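Local atomic coordinates of peruvianin-I (PDB entry 6ORM), a protein that probably hydrolyses peptide bonds as a latex cysteine peptidase, although its chain has the cupin fold of germin-like proteins. Residues F49-T60 and T73-S84; G83-P91 and P156-M164. One frame throughout, in Å; residues are numbered along the deposited sequence.

Contact 1 of 2, residues F49-T60 and T73-S84. With NAG (2-acetamido-2-deoxy-beta-D-glucopyranose), chain D.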
loop_
_atom_site.group_PDB
_atom_site.type_symbol
_atom_site.label_atom_id
_atom_site.label_comp_id
_atom_site.label_asym_id
_atom_site.label_seq_id
_atom_site.Cartn_x
_atom_site.Cartn_y
_atom_site.Cartn_z
ATOM N N PHE A 49 -31.046 -6.690 -20.149
ATOM C CA PHE A 49 -30.967 -5.506 -19.309
ATOM C C PHE A 49 -31.748 -5.769 -18.032
ATOM O O PHE A 49 -32.688 -6.567 -18.024
ATOM C CB PHE A 49 -31.512 -4.268 -20.035
ATOM C CG PHE A 49 -30.705 -3.869 -21.240
ATOM C CD1 PHE A 49 -30.895 -4.500 -22.460
ATOM C CD2 PHE A 49 -29.753 -2.868 -21.150
ATOM C CE1 PHE A 49 -30.149 -4.140 -23.566
ATOM C CE2 PHE A 49 -29.005 -2.502 -22.254
ATOM C CZ PHE A 49 -29.203 -3.140 -23.464
ATOM N N ASP A 50 -31.351 -5.103 -16.949
ATOM C CA ASP A 50 -32.098 -5.256 -15.714
ATOM C C ASP A 50 -33.393 -4.452 -15.809
ATOM O O ASP A 50 -33.644 -3.747 -16.790
ATOM C CB ASP A 50 -31.237 -4.867 -14.504
ATOM C CG ASP A 50 -30.808 -3.393 -14.504
ATOM O OD1 ASP A 50 -31.392 -2.565 -15.235
ATOM O OD2 ASP A 50 -29.865 -3.061 -13.749
ATOM N N GLN A 51 -34.235 -4.570 -14.779
ATOM C CA GLN A 51 -35.527 -3.885 -14.769
ATOM C C GLN A 51 -35.413 -2.384 -15.011
ATOM O O GLN A 51 -36.395 -1.761 -15.425
ATOM C CB GLN A 51 -36.266 -4.144 -13.456
ATOM C CG GLN A 51 -35.461 -3.929 -12.192
ATOM C CD GLN A 51 -36.321 -4.092 -10.956
ATOM O OE1 GLN A 51 -37.499 -3.736 -10.960
ATOM N NE2 GLN A 51 -35.744 -4.653 -9.897
ATOM N N TRP A 52 -34.252 -1.780 -14.749
ATOM C CA TRP A 52 -34.092 -0.336 -14.859
ATOM C C TRP A 52 -33.378 0.073 -16.143
ATOM O O TRP A 52 -33.048 1.251 -16.309
ATOM C CB TRP A 52 -33.351 0.210 -13.628
ATOM C CG TRP A 52 -34.043 -0.146 -12.335
ATOM C CD1 TRP A 52 -35.246 0.324 -11.887
ATOM C CD2 TRP A 52 -33.568 -1.049 -11.325
ATOM N NE1 TRP A 52 -35.552 -0.234 -10.670
ATOM C CE2 TRP A 52 -34.537 -1.078 -10.301
ATOM C CE3 TRP A 52 -32.418 -1.834 -11.189
ATOM C CZ2 TRP A 52 -34.390 -1.863 -9.158
ATOM C CZ3 TRP A 52 -32.275 -2.612 -10.055
ATOM C CH2 TRP A 52 -33.256 -2.621 -9.054
ATOM N N GLY A 53 -33.146 -0.871 -17.054
ATOM C CA GLY A 53 -32.574 -0.569 -18.353
ATOM C C GLY A 53 -31.067 -0.540 -18.431
ATOM O O GLY A 53 -30.526 0.055 -19.368
ATOM N N LEU A 54 -30.370 -1.178 -17.498
ATOM C CA LEU A 54 -28.915 -1.202 -17.483
ATOM C C LEU A 54 -28.401 -2.597 -17.811
ATOM O O LEU A 54 -28.908 -3.593 -17.279
ATOM C CB LEU A 54 -28.377 -0.765 -16.119
ATOM C CG LEU A 54 -26.898 -1.065 -15.851
ATOM C CD1 LEU A 54 -26.001 -0.202 -16.724
ATOM C CD2 LEU A 54 -26.557 -0.883 -14.378
ATOM N N ASN A 55 -27.400 -2.667 -18.684
ATOM C CA ASN A 55 -26.596 -3.872 -18.839
ATOM C C ASN A 55 -25.155 -3.559 -18.472
ATOM O O ASN A 55 -24.577 -2.594 -18.981
ATOM C CB ASN A 55 -26.622 -4.442 -20.257
ATOM C CG ASN A 55 -25.649 -5.590 -20.399
ATOM O OD1 ASN A 55 -24.492 -5.407 -20.779
ATOM N ND2 ASN A 55 -26.107 -6.781 -20.055
ATOM N N VAL A 56 -24.575 -4.386 -17.607
ATOM C CA VAL A 56 -23.155 -4.325 -17.291
ATOM C C VAL A 56 -22.487 -5.578 -17.836
ATOM O O VAL A 56 -22.921 -6.700 -17.544
ATOM C CB VAL A 56 -22.910 -4.194 -15.778
ATOM C CG1 VAL A 56 -21.434 -3.961 -15.519
ATOM C CG2 VAL A 56 -23.743 -3.065 -15.190
ATOM N N THR A 57 -21.440 -5.387 -18.630
ATOM C CA THR A 57 -20.558 -6.471 -19.051
ATOM C C THR A 57 -19.261 -6.308 -18.267
ATOM O O THR A 57 -18.524 -5.337 -18.470
ATOM C CB THR A 57 -20.322 -6.446 -20.559
ATOM O OG1 THR A 57 -21.584 -6.490 -21.236
ATOM C CG2 THR A 57 -19.484 -7.645 -20.990
ATOM N N PHE A 58 -18.995 -7.253 -17.369
ATOM C CA PHE A 58 -17.918 -7.133 -16.396
ATOM C C PHE A 58 -16.608 -7.670 -16.950
ATOM O O PHE A 58 -16.581 -8.704 -17.624
ATOM C CB PHE A 58 -18.266 -7.899 -15.118
ATOM C CG PHE A 58 -19.391 -7.300 -14.332
ATOM C CD1 PHE A 58 -19.166 -6.243 -13.464
ATOM C CD2 PHE A 58 -20.676 -7.802 -14.450
ATOM C CE1 PHE A 58 -20.205 -5.698 -12.731
ATOM C CE2 PHE A 58 -21.719 -7.261 -13.722
ATOM C CZ PHE A 58 -21.483 -6.208 -12.861
ATOM N N VAL A 59 -15.519 -6.953 -16.673
ATOM C CA VAL A 59 -14.184 -7.502 -16.885
ATOM C C VAL A 59 -13.365 -7.300 -15.618
ATOM O O VAL A 59 -12.560 -6.365 -15.523
ATOM C CB VAL A 59 -13.471 -6.885 -18.103
ATOM C CG1 VAL A 59 -12.250 -7.717 -18.459
ATOM C CG2 VAL A 59 -14.410 -6.792 -19.293
ATOM N N THR A 60 -13.588 -8.163 -14.634
ATOM C CA THR A 60 -12.731 -8.284 -13.470
ATOM C C THR A 60 -11.851 -9.522 -13.631
ATOM O O THR A 60 -11.930 -10.244 -14.628
ATOM C CB THR A 60 -13.566 -8.362 -12.190
ATOM O OG1 THR A 60 -14.160 -9.662 -12.092
ATOM C CG2 THR A 60 -14.660 -7.302 -12.197
ATOM N N THR A 73 -9.603 -3.019 -13.639
ATOM C CA THR A 73 -10.864 -3.556 -14.135
ATOM C C THR A 73 -11.447 -2.537 -15.105
ATOM O O THR A 73 -11.289 -1.330 -14.917
ATOM C CB THR A 73 -11.858 -3.827 -12.988
ATOM O OG1 THR A 73 -11.536 -5.066 -12.346
ATOM C CG2 THR A 73 -13.303 -3.889 -13.480
ATOM N N ILE A 74 -12.108 -3.024 -16.157
ATOM C CA ILE A 74 -12.940 -2.175 -17.001
ATOM C C ILE A 74 -14.296 -2.848 -17.175
ATOM O O ILE A 74 -14.371 -4.049 -17.455
ATOM C CB ILE A 74 -12.276 -1.868 -18.361
ATOM C CG1 ILE A 74 -13.092 -0.827 -19.132
ATOM C CG2 ILE A 74 -12.071 -3.125 -19.190
ATOM C CD1 ILE A 74 -12.369 -0.251 -20.337
ATOM N N ASN A 75 -15.364 -2.082 -16.978
ATOM C CA ASN A 75 -16.724 -2.558 -17.171
ATOM C C ASN A 75 -17.402 -1.722 -18.247
ATOM O O ASN A 75 -17.235 -0.500 -18.286
ATOM C CB ASN A 75 -17.536 -2.478 -15.868
ATOM C CG ASN A 75 -16.994 -3.387 -14.779
ATOM O OD1 ASN A 75 -16.480 -4.472 -15.053
ATOM N ND2 ASN A 75 -17.112 -2.947 -13.534
ATOM N N ARG A 76 -18.164 -2.381 -19.116
ATOM C CA ARG A 76 -18.978 -1.688 -20.105
ATOM C C ARG A 76 -20.412 -1.610 -19.606
ATOM O O ARG A 76 -20.994 -2.627 -19.214
ATOM C CB ARG A 76 -18.940 -2.393 -21.462
ATOM C CG ARG A 76 -19.747 -1.664 -22.533
ATOM C CD ARG A 76 -19.911 -2.492 -23.801
ATOM N NE ARG A 76 -20.674 -3.715 -23.572
ATOM C CZ ARG A 76 -20.632 -4.783 -24.362
ATOM N NH1 ARG A 76 -19.887 -4.774 -25.460
ATOM N NH2 ARG A 76 -21.360 -5.853 -24.069
ATOM N N CYS A 77 -20.980 -0.409 -19.633
ATOM C CA CYS A 77 -22.353 -0.182 -19.212
ATOM C C CYS A 77 -23.142 0.357 -20.394
ATOM O O CYS A 77 -22.735 1.341 -21.020
ATOM C CB CYS A 77 -22.417 0.790 -18.032
ATOM S SG CYS A 77 -21.516 0.270 -16.538
ATOM N N VAL A 78 -24.268 -0.283 -20.692
ATOM C CA VAL A 78 -25.182 0.163 -21.736
ATOM C C VAL A 78 -26.530 0.448 -21.091
ATOM O O VAL A 78 -27.055 -0.383 -20.341
ATOM C CB VAL A 78 -25.310 -0.881 -22.860
ATOM C CG1 VAL A 78 -26.315 -0.424 -23.911
ATOM C CG2 VAL A 78 -23.948 -1.146 -23.489
ATOM N N LEU A 79 -27.083 1.621 -21.383
ATOM C CA LEU A 79 -28.363 2.054 -20.841
ATOM C C LEU A 79 -29.361 2.176 -21.980
ATOM O O LEU A 79 -29.118 2.908 -22.946
ATOM C CB LEU A 79 -28.225 3.388 -20.106
ATOM C CG LEU A 79 -27.497 3.389 -18.762
ATOM C CD1 LEU A 79 -27.248 4.815 -18.294
ATOM C CD2 LEU A 79 -28.290 2.610 -17.721
ATOM N N LEU A 80 -30.475 1.455 -21.869
ATOM C CA LEU A 80 -31.588 1.655 -22.778
ATOM C C LEU A 80 -32.121 3.078 -22.628
ATOM O O LEU A 80 -31.810 3.764 -21.650
ATOM C CB LEU A 80 -32.690 0.638 -22.488
ATOM C CG LEU A 80 -32.326 -0.829 -22.713
ATOM C CD1 LEU A 80 -33.423 -1.735 -22.184
ATOM C CD2 LEU A 80 -32.072 -1.093 -24.190
ATOM N N PRO A 81 -32.905 3.555 -23.596
ATOM C CA PRO A 81 -33.602 4.832 -23.405
ATOM C C PRO A 81 -34.391 4.823 -22.104
ATOM O O PRO A 81 -35.041 3.834 -21.756
ATOM C CB PRO A 81 -34.518 4.917 -24.629
ATOM C CG PRO A 81 -33.800 4.134 -25.676
ATOM C CD PRO A 81 -33.111 3.009 -24.950
ATOM N N GLY A 82 -34.317 5.932 -21.372
ATOM C CA GLY A 82 -34.928 6.014 -20.062
ATOM C C GLY A 82 -34.234 5.221 -18.978
ATOM O O GLY A 82 -34.697 5.235 -17.831
ATOM N N GLY A 83 -33.139 4.526 -19.298
ATOM C CA GLY A 83 -32.499 3.678 -18.322
ATOM C C GLY A 83 -31.626 4.454 -17.355
ATOM O O GLY A 83 -31.162 5.562 -17.627
ATOM N N SER A 84 -31.406 3.846 -16.194
ATOM C CA SER A 84 -30.555 4.438 -15.177
ATOM C C SER A 84 -29.948 3.319 -14.345
ATOM O O SER A 84 -30.439 2.188 -14.333
ATOM C CB SER A 84 -31.324 5.426 -14.290
ATOM O OG SER A 84 -31.820 4.793 -13.127
HETATM C C1 NAG D . -25.250 -7.935 -20.085
HETATM C C2 NAG D . -25.882 -9.145 -19.426
HETATM C C3 NAG D . -24.818 -10.203 -19.168
HETATM C C4 NAG D . -24.013 -10.490 -20.433
HETATM C C5 NAG D . -23.566 -9.203 -21.127
HETATM C C6 NAG D . -22.942 -9.442 -22.484
HETATM C C7 NAG D . -27.873 -8.878 -18.012
HETATM C C8 NAG D . -28.392 -8.454 -16.671
HETATM N N2 NAG D . -26.550 -8.778 -18.186
HETATM O O3 NAG D . -25.448 -11.391 -18.703
HETATM O O4 NAG D . -22.830 -11.192 -20.075
HETATM O O5 NAG D . -24.677 -8.316 -21.321
HETATM O O6 NAG D . -23.876 -9.971 -23.416
HETATM O O7 NAG D . -28.615 -9.293 -18.895
HETATM O O HOH W 1 -29.809 -0.285 -12.920
HETATM O O HOH W 2 -22.590 -3.573 -21.293
#
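Leu80 covers one face of the Phe49 ring where strand 54-57, an edge strand of the cupin beta-barrel within this chain, pairs antiparallel with strand 73-79. Leu80 CG stands 3.6 Å from the Phe49 ring centroid, a CH-pi contact, with CD1 over CG of the ring and CD2 over CE1 and CZ. With CG anti to the carbonyl carbon (chi1 -65°), the Phe49 ring lies against Leu80 and turns its edge to Val78 O, 3.5 Å from Phe49 CE2, which also touches Val78 CG1. Were Phe49 an alanine, Leu80 and Val78 CG1 would probably lose their aromatic cover and a gap would open beside the strand pair. This end is the tight one: Gly53 CA and Gly83 CA are 4.2 Å apart, leaving no room for a CB on either residue. Asp50 OD1 secures the turn by accepting Leu54 N at 2.8 Å, from above the carboxylate plane. Two hydrogen-bonded pairs, Asn55 with Val78 and Thr57 with Arg76, follow. Beyond them the pairing slackens: Val59 N turns to Asn75 OD1 (3.1 Å), Ile74 N bonds Val59 O only weakly, and the Phe58 ring is exposed. The glycan, bound covalently to Asn55 ND2, which also donates to Gly48 O, leaves beside Thr57 and Arg76. Gln44 O holds Arg76 NH2, which donates to Thr57 OG1 at 2.9 Å, with the hydroxyl oxygen 32° out of the guanidinium plane.

Contact 2 of 2, residues G83-P91 and P156-M164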
loop_
_atom_site.group_PDB
_atom_site.type_symbol
_atom_site.label_atom_id
_atom_site.label_comp_id
_atom_site.label_asym_id
_atom_site.label_seq_id
_atom_site.Cartn_x
_atom_site.Cartn_y
_atom_site.Cartn_z
ATOM N N GLY A 83 -33.139 4.526 -19.298
ATOM C CA GLY A 83 -32.499 3.678 -18.322
ATOM C C GLY A 83 -31.626 4.454 -17.355
ATOM O O GLY A 83 -31.162 5.562 -17.627
ATOM N N SER A 84 -31.406 3.846 -16.194
ATOM C CA SER A 84 -30.555 4.438 -15.177
ATOM C C SER A 84 -29.948 3.319 -14.345
ATOM O O SER A 84 -30.439 2.188 -14.333
ATOM C CB SER A 84 -31.324 5.426 -14.290
ATOM O OG SER A 84 -31.820 4.793 -13.127
ATOM N N THR A 85 -28.875 3.656 -13.639
ATOM C CA THR A 85 -28.142 2.693 -12.832
ATOM C C THR A 85 -28.710 2.537 -11.432
ATOM O O THR A 85 -28.298 1.615 -10.720
ATOM C CB THR A 85 -26.676 3.118 -12.707
ATOM O OG1 THR A 85 -26.613 4.386 -12.043
ATOM C CG2 THR A 85 -26.032 3.239 -14.079
ATOM N N GLN A 86 -29.623 3.425 -11.024
ATOM C CA GLN A 86 -30.015 3.591 -9.628
ATOM C C GLN A 86 -28.785 4.093 -8.878
ATOM O O GLN A 86 -27.761 4.405 -9.496
ATOM C CB GLN A 86 -30.561 2.295 -9.013
ATOM C CG GLN A 86 -31.469 1.477 -9.939
ATOM C CD GLN A 86 -32.719 2.218 -10.380
ATOM O OE1 GLN A 86 -33.731 2.222 -9.684
ATOM N NE2 GLN A 86 -32.657 2.838 -11.554
ATOM N N PHE A 87 -28.881 4.245 -7.564
ATOM C CA PHE A 87 -27.738 4.691 -6.779
ATOM C C PHE A 87 -26.837 3.503 -6.457
ATOM O O PHE A 87 -27.291 2.503 -5.896
ATOM C CB PHE A 87 -28.212 5.388 -5.507
ATOM C CG PHE A 87 -29.060 6.599 -5.775
ATOM C CD1 PHE A 87 -28.506 7.735 -6.343
ATOM C CD2 PHE A 87 -30.411 6.597 -5.473
ATOM C CE1 PHE A 87 -29.282 8.853 -6.594
ATOM C CE2 PHE A 87 -31.192 7.712 -5.717
ATOM C CZ PHE A 87 -30.626 8.841 -6.283
ATOM N N ARG A 88 -25.555 3.621 -6.807
ATOM C CA ARG A 88 -24.627 2.508 -6.684
ATOM C C ARG A 88 -23.309 2.983 -6.087
ATOM O O ARG A 88 -22.988 4.174 -6.101
ATOM C CB ARG A 88 -24.381 1.835 -8.045
ATOM C CG ARG A 88 -25.573 1.028 -8.548
ATOM C CD ARG A 88 -25.264 0.269 -9.830
ATOM N NE ARG A 88 -26.488 -0.201 -10.473
ATOM C CZ ARG A 88 -26.785 -1.481 -10.673
ATOM N NH1 ARG A 88 -25.936 -2.427 -10.293
ATOM N NH2 ARG A 88 -27.928 -1.816 -11.257
ATOM N N THR A 89 -22.551 2.023 -5.558
ATOM C CA THR A 89 -21.192 2.254 -5.099
ATOM C C THR A 89 -20.257 1.215 -5.703
ATOM O O THR A 89 -20.671 0.107 -6.054
ATOM C CB THR A 89 -21.071 2.185 -3.564
ATOM O OG1 THR A 89 -21.372 0.855 -3.116
ATOM C CG2 THR A 89 -22.010 3.183 -2.894
ATOM N N ASN A 90 -18.988 1.600 -5.829
ATOM C CA ASN A 90 -17.894 0.666 -6.067
ATOM C C ASN A 90 -17.035 0.655 -4.811
ATOM O O ASN A 90 -16.162 1.521 -4.647
ATOM C CB ASN A 90 -17.070 1.071 -7.292
ATOM C CG ASN A 90 -17.889 1.064 -8.567
ATOM O OD1 ASN A 90 -18.151 2.113 -9.155
ATOM N ND2 ASN A 90 -18.302 -0.123 -9.001
ATOM N N PRO A 91 -17.249 -0.288 -3.891
ATOM C CA PRO A 91 -16.671 -0.150 -2.543
ATOM C C PRO A 91 -15.153 -0.045 -2.490
ATOM O O PRO A 91 -14.632 0.614 -1.581
ATOM C CB PRO A 91 -17.168 -1.413 -1.825
ATOM C CG PRO A 91 -18.418 -1.788 -2.552
ATOM C CD PRO A 91 -18.172 -1.431 -3.986
ATOM N N PRO A 156 -13.375 -4.502 -7.958
ATOM C CA PRO A 156 -13.823 -3.346 -7.160
ATOM C C PRO A 156 -15.055 -3.629 -6.324
ATOM O O PRO A 156 -15.248 -2.986 -5.286
ATOM C CB PRO A 156 -14.107 -2.271 -8.220
ATOM C CG PRO A 156 -13.493 -2.780 -9.499
ATOM C CD PRO A 156 -13.499 -4.265 -9.405
ATOM N N GLY A 157 -15.901 -4.561 -6.750
ATOM C CA GLY A 157 -17.185 -4.761 -6.114
ATOM C C GLY A 157 -18.214 -3.755 -6.592
ATOM O O GLY A 157 -17.866 -2.666 -7.049
ATOM N N GLY A 158 -19.488 -4.125 -6.498
ATOM C CA GLY A 158 -20.575 -3.260 -6.905
ATOM C C GLY A 158 -21.781 -3.501 -6.025
ATOM O O GLY A 158 -22.126 -4.654 -5.746
ATOM N N GLN A 159 -22.428 -2.432 -5.573
ATOM C CA GLN A 159 -23.549 -2.550 -4.654
ATOM C C GLN A 159 -24.617 -1.545 -5.046
ATOM O O GLN A 159 -24.311 -0.366 -5.242
ATOM C CB GLN A 159 -23.090 -2.308 -3.210
ATOM C CG GLN A 159 -24.182 -2.397 -2.164
ATOM C CD GLN A 159 -23.633 -2.817 -0.815
ATOM O OE1 GLN A 159 -23.883 -3.930 -0.351
ATOM N NE2 GLN A 159 -22.862 -1.936 -0.188
ATOM N N ILE A 160 -25.861 -2.006 -5.152
ATOM C CA ILE A 160 -26.988 -1.096 -5.323
ATOM C C ILE A 160 -27.362 -0.573 -3.945
ATOM O O ILE A 160 -27.654 -1.345 -3.027
ATOM C CB ILE A 160 -28.182 -1.774 -6.000
ATOM C CG1 ILE A 160 -27.818 -2.228 -7.414
ATOM C CG2 ILE A 160 -29.365 -0.813 -6.047
ATOM C CD1 ILE A 160 -28.923 -3.002 -8.097
ATOM N N VAL A 161 -27.371 0.742 -3.811
ATOM C CA VAL A 161 -27.448 1.390 -2.516
ATOM C C VAL A 161 -28.754 2.164 -2.310
ATOM O O VAL A 161 -29.124 2.429 -1.155
ATOM C CB VAL A 161 -26.213 2.303 -2.345
ATOM C CG1 VAL A 161 -26.598 3.761 -2.187
ATOM C CG2 VAL A 161 -25.259 1.756 -1.273
ATOM N N GLY A 162 -29.470 2.495 -3.381
ATOM C CA GLY A 162 -30.749 3.189 -3.337
ATOM C C GLY A 162 -31.362 3.113 -4.717
ATOM O O GLY A 162 -30.727 2.649 -5.668
ATOM N N LEU A 163 -32.602 3.587 -4.834
ATOM C CA LEU A 163 -33.389 3.258 -6.020
ATOM C C LEU A 163 -33.625 4.408 -6.992
ATOM O O LEU A 163 -33.380 4.228 -8.186
ATOM C CB LEU A 163 -34.731 2.636 -5.602
ATOM C CG LEU A 163 -34.609 1.145 -5.250
ATOM C CD1 LEU A 163 -35.968 0.461 -5.204
ATOM C CD2 LEU A 163 -33.680 0.422 -6.225
ATOM N N MET A 164 -34.060 5.583 -6.527
ATOM C CA MET A 164 -34.714 6.625 -7.360
ATOM C C MET A 164 -36.163 6.211 -7.589
ATOM O O MET A 164 -37.089 6.965 -7.298
ATOM C CB MET A 164 -34.046 6.872 -8.732
ATOM C CG MET A 164 -32.592 7.320 -8.727
ATOM S SD MET A 164 -31.808 7.306 -10.363
ATOM C CE MET A 164 -32.835 8.450 -11.278
#
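Phe87 O is gripped by two successive amides of the opposing strand, Val161 N at 2.7 Å and, weakly, Gly162 N at 3.3 Å. This is a classic beta bulge, set in the short antiparallel pair of strands 87-89 and 159-162 of the cupin domain. Phe87 N completes the bulge by donating to Gly162 O, which it meets from well above the carbonyl plane. Past the one-residue shift the register is regular again: Thr89 and Gln159 exchange two backbone bonds, and Thr89 CG2 packs against Val161 CG2. Farther along, Asn90 ND2 donates to Gly157 O (3.2 Å) with a nearly straight N-H of 168°, the acceptor lying close to the amide plane, while Pro91 CD rests against the same oxygen. At the other end the Phe87 ring turns its edge to the backbone of Gly162 and Leu163, with the Gly162 backbone close against Phe87 CD2. Met164 crosses this ring at about a right angle; its CG touches Phe87 CE2 at 3.3 Å, and its SD stands 4.8 Å from the Phe87 ring centroid, above the face, a Met-aromatic contact. Between the copies of the protein, Ile160 O accepts Asn114 ND2 of the third subunit, and Val161 meets Val161 of that subunit. Arg88, on the same side of the strand pair as Ile160, runs extended from CG to NE, alongside the isoleucine. Its guanidinium lays one face over Ile160 CG1, which is 3.4 Å from Arg88 NH1. The group's rotation is helped into place from within its own segment: Arg88 NE donates to a lone pair of Thr85 O at 2.6 Å, nearly in the guanidinium plane.

Overall arrangement
The two contacts follow one another along the chain and share Gly83 and Ser84; their centres are about 11 Å apart. Arg88 reaches across to contact 1: Arg88 NH2 lies 3.4 Å from Asp50 OD2, a long and weak ion pair, and 3.5 Å from Leu54 CD2. At the far end Thr73, whose OG1 is hydrogen-bonded to Ser153 O, packs on Pro156. Contact 1 carries the glycan on Asn55, whereas in contact 2 the side chain of Arg88 stays about 9 Å from a bound sugar. They also face different copies of the protein, Val59 and Ile74 packing on Leu126 of the second subunit and Pro91 on Pro131 of the third.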